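Local coordinates for endo-polygalacturonase (Pectobacterium carotovorum subsp. carotovorum, PDB 1BHE), which hydrolyses the alpha-1,4 bonds between galacturonosyl units inside polygalacturonic acid, and so takes part in the maceration and soft rot of plant tissue, at residues P12-S22 and K40-V51; Y165-H176 and W188-S196. All blocks are in the same frame, centred on the assembly; numbering follows the deposited sequence.

Contact 1 of 2, residues P12-S22 and K40-V51; sequences PSSCTTLKADS and KAVRLSAGSTSV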
loop_
_atom_site.group_PDB
_atom_site.type_symbol
_atom_site.label_atom_id
_atom_site.label_comp_id
_atom_site.label_asym_id
_atom_site.label_seq_id
_atom_site.Cartn_x
_atom_site.Cartn_y
_atom_site.Cartn_z
ATOM N N PRO A 12 8.473 10.163 18.717
ATOM C CA PRO A 12 9.782 10.331 19.310
ATOM C C PRO A 12 10.163 11.792 19.499
ATOM O O PRO A 12 9.671 12.687 18.806
ATOM C CB PRO A 12 10.747 9.688 18.320
ATOM C CG PRO A 12 9.915 8.896 17.373
ATOM C CD PRO A 12 8.550 9.529 17.376
ATOM N N SER A 13 11.067 12.024 20.448
ATOM C CA SER A 13 11.588 13.374 20.676
ATOM C C SER A 13 12.572 13.646 19.541
ATOM O O SER A 13 13.085 12.693 18.933
ATOM C CB SER A 13 12.250 13.484 22.041
ATOM O OG SER A 13 13.547 12.905 22.011
ATOM N N SER A 14 12.804 14.905 19.196
ATOM C CA SER A 14 13.686 15.218 18.081
ATOM C C SER A 14 15.155 15.202 18.474
ATOM O O SER A 14 15.511 15.633 19.580
ATOM C CB SER A 14 13.330 16.607 17.528
ATOM O OG SER A 14 13.576 17.564 18.549
ATOM N N CYS A 15 16.010 14.747 17.567
ATOM C CA CYS A 15 17.450 14.783 17.793
ATOM C C CYS A 15 18.018 16.098 17.258
ATOM O O CYS A 15 18.956 16.685 17.792
ATOM C CB CYS A 15 18.185 13.646 17.087
ATOM S SG CYS A 15 17.893 13.503 15.303
ATOM N N THR A 16 17.442 16.523 16.145
ATOM C CA THR A 16 17.835 17.712 15.403
ATOM C C THR A 16 16.591 18.349 14.788
ATOM O O THR A 16 15.646 17.631 14.444
ATOM C CB THR A 16 18.788 17.320 14.252
ATOM O OG1 THR A 16 20.023 16.797 14.771
ATOM C CG2 THR A 16 19.129 18.491 13.346
ATOM N N THR A 17 16.580 19.670 14.659
ATOM C CA THR A 17 15.443 20.349 14.039
ATOM C C THR A 17 15.949 21.150 12.843
ATOM O O THR A 17 16.915 21.904 12.984
ATOM C CB THR A 17 14.676 21.244 15.017
ATOM O OG1 THR A 17 14.161 20.439 16.088
ATOM C CG2 THR A 17 13.500 21.928 14.328
ATOM N N LEU A 18 15.346 20.940 11.682
ATOM C CA LEU A 18 15.724 21.624 10.459
ATOM C C LEU A 18 14.600 22.569 10.033
ATOM O O LEU A 18 13.434 22.283 10.286
ATOM C CB LEU A 18 16.019 20.647 9.316
ATOM C CG LEU A 18 17.028 19.525 9.583
ATOM C CD1 LEU A 18 17.004 18.503 8.452
ATOM C CD2 LEU A 18 18.439 20.070 9.776
ATOM N N LYS A 19 14.953 23.718 9.464
ATOM C CA LYS A 19 13.965 24.706 9.032
ATOM C C LYS A 19 14.021 24.854 7.516
ATOM O O LYS A 19 15.099 24.982 6.937
ATOM C CB LYS A 19 14.190 26.045 9.750
ATOM C CG LYS A 19 13.902 25.954 11.243
ATOM C CD LYS A 19 13.756 27.306 11.923
ATOM C CE LYS A 19 13.637 27.130 13.432
ATOM N NZ LYS A 19 13.941 28.386 14.180
ATOM N N ALA A 20 12.873 24.731 6.856
ATOM C CA ALA A 20 12.830 24.741 5.399
ATOM C C ALA A 20 13.112 26.120 4.807
ATOM O O ALA A 20 12.644 27.120 5.333
ATOM C CB ALA A 20 11.470 24.267 4.904
ATOM N N ASP A 21 13.821 26.147 3.691
ATOM C CA ASP A 21 14.086 27.370 2.943
ATOM C C ASP A 21 13.818 27.082 1.465
ATOM O O ASP A 21 13.023 26.178 1.178
ATOM C CB ASP A 21 15.497 27.892 3.157
ATOM C CG ASP A 21 16.590 26.870 2.930
ATOM O OD1 ASP A 21 16.485 26.014 2.028
ATOM O OD2 ASP A 21 17.588 26.946 3.682
ATOM N N SER A 22 14.448 27.798 0.544
ATOM C CA SER A 22 14.201 27.558 -0.871
ATOM C C SER A 22 15.245 26.688 -1.555
ATOM O O SER A 22 15.121 26.459 -2.761
ATOM C CB SER A 22 14.077 28.906 -1.597
ATOM O OG SER A 22 13.013 29.662 -1.032
ATOM N N LYS A 40 15.227 8.637 18.472
ATOM C CA LYS A 40 14.838 10.023 18.239
ATOM C C LYS A 40 14.552 10.249 16.760
ATOM O O LYS A 40 14.757 9.362 15.930
ATOM C CB LYS A 40 15.931 10.972 18.744
ATOM C CG LYS A 40 16.115 10.909 20.256
ATOM C CD LYS A 40 16.940 12.080 20.771
ATOM C CE LYS A 40 17.273 11.910 22.245
ATOM N NZ LYS A 40 17.763 13.191 22.842
ATOM N N ALA A 41 14.089 11.456 16.423
ATOM C CA ALA A 41 13.750 11.741 15.034
ATOM C C ALA A 41 14.317 13.066 14.535
ATOM O O ALA A 41 14.502 13.985 15.327
ATOM C CB ALA A 41 12.226 11.825 14.909
ATOM N N VAL A 42 14.554 13.135 13.233
ATOM C CA VAL A 42 14.986 14.388 12.609
ATOM C C VAL A 42 13.669 15.148 12.419
ATOM O O VAL A 42 12.745 14.574 11.835
ATOM C CB VAL A 42 15.710 14.192 11.277
ATOM C CG1 VAL A 42 15.833 15.466 10.454
ATOM C CG2 VAL A 42 17.094 13.608 11.568
ATOM N N ARG A 43 13.578 16.354 12.960
ATOM C CA ARG A 43 12.341 17.129 12.879
ATOM C C ARG A 43 12.391 18.156 11.751
ATOM O O ARG A 43 13.342 18.921 11.620
ATOM C CB ARG A 43 12.084 17.824 14.226
ATOM C CG ARG A 43 10.800 18.640 14.262
ATOM C CD ARG A 43 10.494 19.233 15.631
ATOM N NE ARG A 43 9.320 20.104 15.575
ATOM C CZ ARG A 43 8.930 20.979 16.492
ATOM N NH1 ARG A 43 9.600 21.123 17.629
ATOM N NH2 ARG A 43 7.838 21.712 16.288
ATOM N N LEU A 44 11.370 18.146 10.909
ATOM C CA LEU A 44 11.251 19.039 9.766
ATOM C C LEU A 44 10.221 20.131 10.079
ATOM O O LEU A 44 9.015 19.890 10.134
ATOM C CB LEU A 44 10.851 18.236 8.534
ATOM C CG LEU A 44 11.907 17.701 7.573
ATOM C CD1 LEU A 44 13.258 17.398 8.183
ATOM C CD2 LEU A 44 11.379 16.456 6.853
ATOM N N SER A 45 10.736 21.325 10.331
ATOM C CA SER A 45 9.925 22.483 10.673
ATOM C C SER A 45 10.010 23.573 9.607
ATOM O O SER A 45 10.832 23.532 8.695
ATOM C CB SER A 45 10.394 23.056 12.016
ATOM O OG SER A 45 10.210 22.124 13.065
ATOM N N ALA A 46 9.119 24.555 9.724
ATOM C CA ALA A 46 9.078 25.657 8.772
ATOM C C ALA A 46 10.206 26.658 9.010
ATOM O O ALA A 46 10.651 26.869 10.134
ATOM C CB ALA A 46 7.745 26.390 8.901
ATOM N N GLY A 47 10.657 27.288 7.938
ATOM C CA GLY A 47 11.707 28.313 8.005
ATOM C C GLY A 47 11.166 29.503 7.190
ATOM O O GLY A 47 9.998 29.856 7.357
ATOM N N SER A 48 11.893 29.860 6.136
ATOM C CA SER A 48 11.401 30.850 5.171
ATOM C C SER A 48 10.320 30.231 4.296
ATOM O O SER A 48 9.455 30.913 3.730
ATOM C CB SER A 48 12.539 31.427 4.348
ATOM O OG SER A 48 13.346 30.414 3.778
ATOM N N THR A 49 10.344 28.900 4.153
ATOM C CA THR A 49 9.291 28.183 3.448
ATOM C C THR A 49 8.814 27.057 4.378
ATOM O O THR A 49 9.322 26.920 5.492
ATOM C CB THR A 49 9.688 27.544 2.113
ATOM O OG1 THR A 49 10.535 26.416 2.391
ATOM C CG2 THR A 49 10.396 28.519 1.185
ATOM N N SER A 50 7.849 26.279 3.906
ATOM C CA SER A 50 7.345 25.156 4.688
ATOM C C SER A 50 7.510 23.874 3.869
ATOM O O SER A 50 6.852 22.875 4.131
ATOM C CB SER A 50 5.872 25.370 5.033
ATOM O OG SER A 50 5.108 25.355 3.831
ATOM N N VAL A 51 8.347 23.947 2.833
ATOM C CA VAL A 51 8.540 22.815 1.929
ATOM C C VAL A 51 10.002 22.393 1.857
ATOM O O VAL A 51 10.878 23.199 1.527
ATOM C CB VAL A 51 8.057 23.142 0.498
ATOM C CG1 VAL A 51 8.276 21.960 -0.447
ATOM C CG2 VAL A 51 6.585 23.535 0.458
HETATM O O HOH W 1 11.548 24.767 -0.602
HETATM O O HOH W 2 13.337 31.237 1.148
#
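Strands 16-19 and 41-45 run parallel, their axes 4.8 Å apart at the closest point and inclined by 25°. Arg-43 sits between two backbone bonds: its N gives a hydrogen bond to Thr-16 O (2.8 Å), and its O takes one from Leu-18 N. The pairing continues through Ser-45 to Ala-20, whose O then accepts Thr-49 N from above its carbonyl plane. On the N-terminal side, at the corner at Cys-15, Ala-41 N bonds to Ser-13 O and Ala-41 O accepts Cys-15 N.

On the Leu-18 face, CD1 of that leucine lies 3.8 Å from Val-42 CG1 and 3.9 Å from Leu-44 CD1. Its chi1 of -53° swings CG away from the carbonyl carbon, and from there CD1 reaches both neighbours. Helix 26-33 lies in the connection between the two strands and packs Ile-29 and Ala-32 on Leu-18, at one end of the right-handed parallel beta-helix of family 28 glycosyl hydrolases. Cys-15 SG meets Val-42 CG2 at 3.8 Å, and its disulfide to Cys-36 ties strand 14-19 to the chain just after that helix.

The other face is polar. Thr-17 lies beside Arg-43 and turns CG2 to Ser-45 OG (3.5 Å), while Asp-68 receives both Arg-43 NE, in a salt bridge, and Ser-45 OG. Farther along, Thr-49 OG1 donates to Asp-21 O (2.8 Å), and one water bridges Ser-22 OG and Ser-48 OG.

Contact 2 of 2, residues Y165-H176 and W188-S196; sequences YNVSLINSPNFH and WKTTIKTPS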
loop_
_atom_site.group_PDB
_atom_site.type_symbol
_atom_site.label_atom_id
_atom_site.label_comp_id
_atom_site.label_asym_id
_atom_site.label_seq_id
_atom_site.Cartn_x
_atom_site.Cartn_y
_atom_site.Cartn_z
ATOM N N TYR A 165 2.993 6.895 11.496
ATOM C CA TYR A 165 1.936 7.453 12.334
ATOM C C TYR A 165 1.536 8.897 12.095
ATOM O O TYR A 165 2.405 9.759 11.975
ATOM C CB TYR A 165 2.469 7.377 13.784
ATOM C CG TYR A 165 1.552 7.962 14.837
ATOM C CD1 TYR A 165 0.293 7.444 15.082
ATOM C CD2 TYR A 165 1.983 9.046 15.600
ATOM C CE1 TYR A 165 -0.528 7.987 16.060
ATOM C CE2 TYR A 165 1.175 9.589 16.585
ATOM C CZ TYR A 165 -0.080 9.059 16.802
ATOM O OH TYR A 165 -0.888 9.607 17.782
ATOM N N ASN A 166 0.223 9.143 12.156
ATOM C CA ASN A 166 -0.290 10.517 12.137
ATOM C C ASN A 166 0.343 11.329 11.028
ATOM O O ASN A 166 0.920 12.373 11.304
ATOM C CB ASN A 166 0.031 11.090 13.524
ATOM C CG ASN A 166 -0.574 12.441 13.840
ATOM O OD1 ASN A 166 -1.624 12.797 13.310
ATOM N ND2 ASN A 166 0.108 13.207 14.692
ATOM N N VAL A 167 0.259 10.889 9.779
ATOM C CA VAL A 167 0.905 11.581 8.667
ATOM C C VAL A 167 0.123 11.472 7.375
ATOM O O VAL A 167 -0.648 10.526 7.186
ATOM C CB VAL A 167 2.320 10.955 8.537
ATOM C CG1 VAL A 167 2.219 9.471 8.180
ATOM C CG2 VAL A 167 3.186 11.686 7.531
ATOM N N SER A 168 0.290 12.426 6.458
ATOM C CA SER A 168 -0.406 12.393 5.180
ATOM C C SER A 168 0.585 12.093 4.048
ATOM O O SER A 168 1.680 12.637 4.003
ATOM C CB SER A 168 -1.144 13.692 4.845
ATOM O OG SER A 168 -2.153 13.976 5.808
ATOM N N LEU A 169 0.190 11.200 3.158
ATOM C CA LEU A 169 0.985 10.808 1.996
ATOM C C LEU A 169 0.152 11.091 0.752
ATOM O O LEU A 169 -0.940 10.535 0.621
ATOM C CB LEU A 169 1.340 9.319 2.025
ATOM C CG LEU A 169 1.878 8.751 3.339
ATOM C CD1 LEU A 169 2.144 7.259 3.211
ATOM C CD2 LEU A 169 3.136 9.485 3.783
ATOM N N ILE A 170 0.594 12.017 -0.094
ATOM C CA ILE A 170 -0.154 12.420 -1.260
ATOM C C ILE A 170 0.617 12.327 -2.573
ATOM O O ILE A 170 1.834 12.439 -2.654
ATOM C CB ILE A 170 -0.694 13.869 -1.158
ATOM C CG1 ILE A 170 0.445 14.891 -1.188
ATOM C CG2 ILE A 170 -1.558 14.060 0.084
ATOM C CD1 ILE A 170 -0.043 16.331 -1.174
ATOM N N ASN A 171 -0.159 12.158 -3.639
ATOM C CA ASN A 171 0.330 12.146 -5.008
ATOM C C ASN A 171 1.562 11.282 -5.232
ATOM O O ASN A 171 2.556 11.722 -5.815
ATOM C CB ASN A 171 0.608 13.601 -5.436
ATOM C CG ASN A 171 -0.600 14.501 -5.220
ATOM O OD1 ASN A 171 -1.728 14.083 -5.475
ATOM N ND2 ASN A 171 -0.359 15.720 -4.745
ATOM N N SER A 172 1.493 10.011 -4.837
ATOM C CA SER A 172 2.634 9.113 -5.020
ATOM C C SER A 172 2.788 8.715 -6.476
ATOM O O SER A 172 1.833 8.323 -7.150
ATOM C CB SER A 172 2.445 7.868 -4.138
ATOM O OG SER A 172 3.557 7.010 -4.271
ATOM N N PRO A 173 4.009 8.784 -6.995
ATOM C CA PRO A 173 4.309 8.392 -8.364
ATOM C C PRO A 173 4.041 6.908 -8.593
ATOM O O PRO A 173 3.581 6.515 -9.662
ATOM C CB PRO A 173 5.779 8.735 -8.561
ATOM C CG PRO A 173 6.100 9.693 -7.457
ATOM C CD PRO A 173 5.236 9.236 -6.301
ATOM N N ASN A 174 4.316 6.082 -7.596
ATOM C CA ASN A 174 4.106 4.634 -7.659
ATOM C C ASN A 174 3.408 4.210 -6.366
ATOM O O ASN A 174 2.609 5.010 -5.856
ATOM C CB ASN A 174 5.448 3.961 -7.868
ATOM C CG ASN A 174 5.496 2.527 -8.317
ATOM O OD1 ASN A 174 5.017 1.619 -7.640
ATOM N ND2 ASN A 174 6.122 2.282 -9.473
ATOM N N PHE A 175 3.628 3.003 -5.865
ATOM C CA PHE A 175 2.981 2.606 -4.609
ATOM C C PHE A 175 3.371 3.580 -3.499
ATOM O O PHE A 175 4.493 4.079 -3.505
ATOM C CB PHE A 175 3.369 1.174 -4.247
ATOM C CG PHE A 175 2.950 0.107 -5.223
ATOM C CD1 PHE A 175 2.216 0.381 -6.364
ATOM C CD2 PHE A 175 3.299 -1.215 -4.964
ATOM C CE1 PHE A 175 1.851 -0.625 -7.238
ATOM C CE2 PHE A 175 2.927 -2.225 -5.831
ATOM C CZ PHE A 175 2.204 -1.935 -6.971
ATOM N N HIS A 176 2.463 3.843 -2.560
ATOM C CA HIS A 176 2.750 4.770 -1.474
ATOM C C HIS A 176 3.658 4.153 -0.415
ATOM O O HIS A 176 4.672 4.741 -0.034
ATOM C CB HIS A 176 1.460 5.252 -0.793
ATOM C CG HIS A 176 0.589 6.122 -1.647
ATOM N ND1 HIS A 176 -0.133 5.640 -2.713
ATOM C CD2 HIS A 176 0.319 7.449 -1.569
ATOM C CE1 HIS A 176 -0.814 6.636 -3.269
ATOM N NE2 HIS A 176 -0.560 7.746 -2.600
ATOM N N TRP A 188 -0.855 3.847 11.603
ATOM C CA TRP A 188 -1.957 4.299 12.466
ATOM C C TRP A 188 -2.205 5.778 12.220
ATOM O O TRP A 188 -1.257 6.558 12.167
ATOM C CB TRP A 188 -1.556 4.036 13.908
ATOM C CG TRP A 188 -2.592 4.225 14.967
ATOM C CD1 TRP A 188 -3.346 5.334 15.219
ATOM C CD2 TRP A 188 -2.969 3.252 15.955
ATOM N NE1 TRP A 188 -4.175 5.112 16.295
ATOM C CE2 TRP A 188 -3.960 3.838 16.764
ATOM C CE3 TRP A 188 -2.554 1.944 16.232
ATOM C CZ2 TRP A 188 -4.551 3.157 17.825
ATOM C CZ3 TRP A 188 -3.142 1.269 17.284
ATOM C CH2 TRP A 188 -4.128 1.882 18.075
ATOM N N LYS A 189 -3.449 6.164 11.953
ATOM C CA LYS A 189 -3.746 7.555 11.610
ATOM C C LYS A 189 -2.951 7.995 10.387
ATOM O O LYS A 189 -2.462 9.114 10.300
ATOM C CB LYS A 189 -3.537 8.488 12.806
ATOM C CG LYS A 189 -4.770 8.510 13.714
ATOM C CD LYS A 189 -4.480 9.169 15.055
ATOM C CE LYS A 189 -5.740 9.224 15.924
ATOM N NZ LYS A 189 -5.401 9.662 17.317
ATOM N N THR A 190 -2.844 7.108 9.398
ATOM C CA THR A 190 -2.137 7.406 8.161
ATOM C C THR A 190 -3.181 7.857 7.142
ATOM O O THR A 190 -4.187 7.166 6.968
ATOM C CB THR A 190 -1.370 6.189 7.615
ATOM O OG1 THR A 190 -0.258 5.898 8.473
ATOM C CG2 THR A 190 -0.827 6.451 6.218
ATOM N N THR A 191 -2.957 9.012 6.528
ATOM C CA THR A 191 -3.873 9.478 5.487
ATOM C C THR A 191 -3.180 9.350 4.137
ATOM O O THR A 191 -2.054 9.821 4.003
ATOM C CB THR A 191 -4.315 10.936 5.723
ATOM O OG1 THR A 191 -5.096 10.953 6.928
ATOM C CG2 THR A 191 -5.172 11.453 4.577
ATOM N N ILE A 192 -3.820 8.695 3.179
ATOM C CA ILE A 192 -3.282 8.556 1.830
ATOM C C ILE A 192 -4.297 9.178 0.862
ATOM O O ILE A 192 -5.475 8.806 0.896
ATOM C CB ILE A 192 -2.999 7.099 1.431
ATOM C CG1 ILE A 192 -1.684 6.630 2.065
ATOM C CG2 ILE A 192 -2.913 6.902 -0.083
ATOM C CD1 ILE A 192 -1.565 5.122 2.170
ATOM N N LYS A 193 -3.838 10.106 0.024
ATOM C CA LYS A 193 -4.735 10.747 -0.931
ATOM C C LYS A 193 -4.033 11.004 -2.262
ATOM O O LYS A 193 -3.126 11.823 -2.392
ATOM C CB LYS A 193 -5.325 12.040 -0.379
ATOM C CG LYS A 193 -6.370 12.704 -1.256
ATOM C CD LYS A 193 -7.562 11.809 -1.577
ATOM C CE LYS A 193 -8.540 12.560 -2.478
ATOM N NZ LYS A 193 -9.830 11.836 -2.638
ATOM N N THR A 194 -4.491 10.274 -3.259
ATOM C CA THR A 194 -3.997 10.320 -4.631
ATOM C C THR A 194 -5.199 10.139 -5.547
ATOM O O THR A 194 -6.132 9.410 -5.214
ATOM C CB THR A 194 -2.934 9.226 -4.835
ATOM O OG1 THR A 194 -1.696 9.692 -4.258
ATOM C CG2 THR A 194 -2.668 8.884 -6.285
ATOM N N PRO A 195 -5.242 10.862 -6.656
ATOM C CA PRO A 195 -6.369 10.811 -7.572
ATOM C C PRO A 195 -6.736 9.407 -8.000
ATOM O O PRO A 195 -5.905 8.553 -8.317
ATOM C CB PRO A 195 -5.930 11.672 -8.749
ATOM C CG PRO A 195 -4.901 12.597 -8.191
ATOM C CD PRO A 195 -4.198 11.818 -7.105
ATOM N N SER A 196 -8.041 9.158 -8.162
ATOM C CA SER A 196 -8.576 7.869 -8.560
ATOM C C SER A 196 -8.175 7.413 -9.955
ATOM O O SER A 196 -8.231 6.222 -10.273
ATOM C CB SER A 196 -10.114 7.934 -8.483
ATOM O OG SER A 196 -10.595 8.752 -9.538
HETATM O O HOH W 3 -3.766 14.100 -3.684
#
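His-176 and Thr-194 meet through a hydrogen bond of 2.8 Å between NE2 and OG1, in which either atom could be the donor. The hydroxyl oxygen reaches the imidazole at its edge, and also accepts the N-H of Ser-172 at 3.3 Å. Ile-192 CG2 stands over one ring face in a CH-pi contact, 3.6 Å from the centroid, while Ser-172 CB covers the opposite face. The chi1 of Ile-192 (-78°) places CG2 against the imidazole and sends CG1 toward Leu-169 CD1, 4.0 Å away. His-176 ND1 is hydrogen-bonded to Asp-202 O, so both ring nitrogens are engaged and the ring's rotation is restrained. The His-176 side chain lies about 8 Å from that of Asp-223, the predicted proton donor, which puts this packing close to the active site.

Behind the side chains run parallel strands 167-170 and 190-193, 17° apart in direction; Thr-191 N bonds to Val-167 O at 2.8 Å, nearly straight. Where they end, a water donates to both Asn-171 OD1 and Lys-193 O. At the other end, beyond the corners at Asn-166 and Lys-189, Tyr-165 and Trp-188 form an offset edge-to-face pair, the edge of Tyr-165 turned toward the face of the Trp-188 five-membered ring, with planes at 62°. Glu-8 OE2 forms a hydrogen bond with Tyr-165 OH and a salt bridge with Lys-189 NZ.

These are successive coils of the parallel beta-helix: strand 118-120 pairs with 167-170 on one side, and strand 218-220 continues beyond 190-193, with Ile-219 touching Ile-192.

From the N terminus, the chain first passes Glu-8, which later meets Tyr-165 and Lys-189 of contact 2, and then enters contact 1. That contact closes around helix 26-33, with 17 residues between its segments, before contact 2 opens; the two are in series and neither nest nor cross. Contact 2 closes a shorter connection of 11 residues, mostly strand, with strand 177-180 inside it. Contact 1 thus joins the first strand at one end of the beta-helix to its neighbour, while contact 2 joins later coils nearer the active site. Their centres lie 20 Å apart, with the nearest atoms about 7 Å apart and no direct touch.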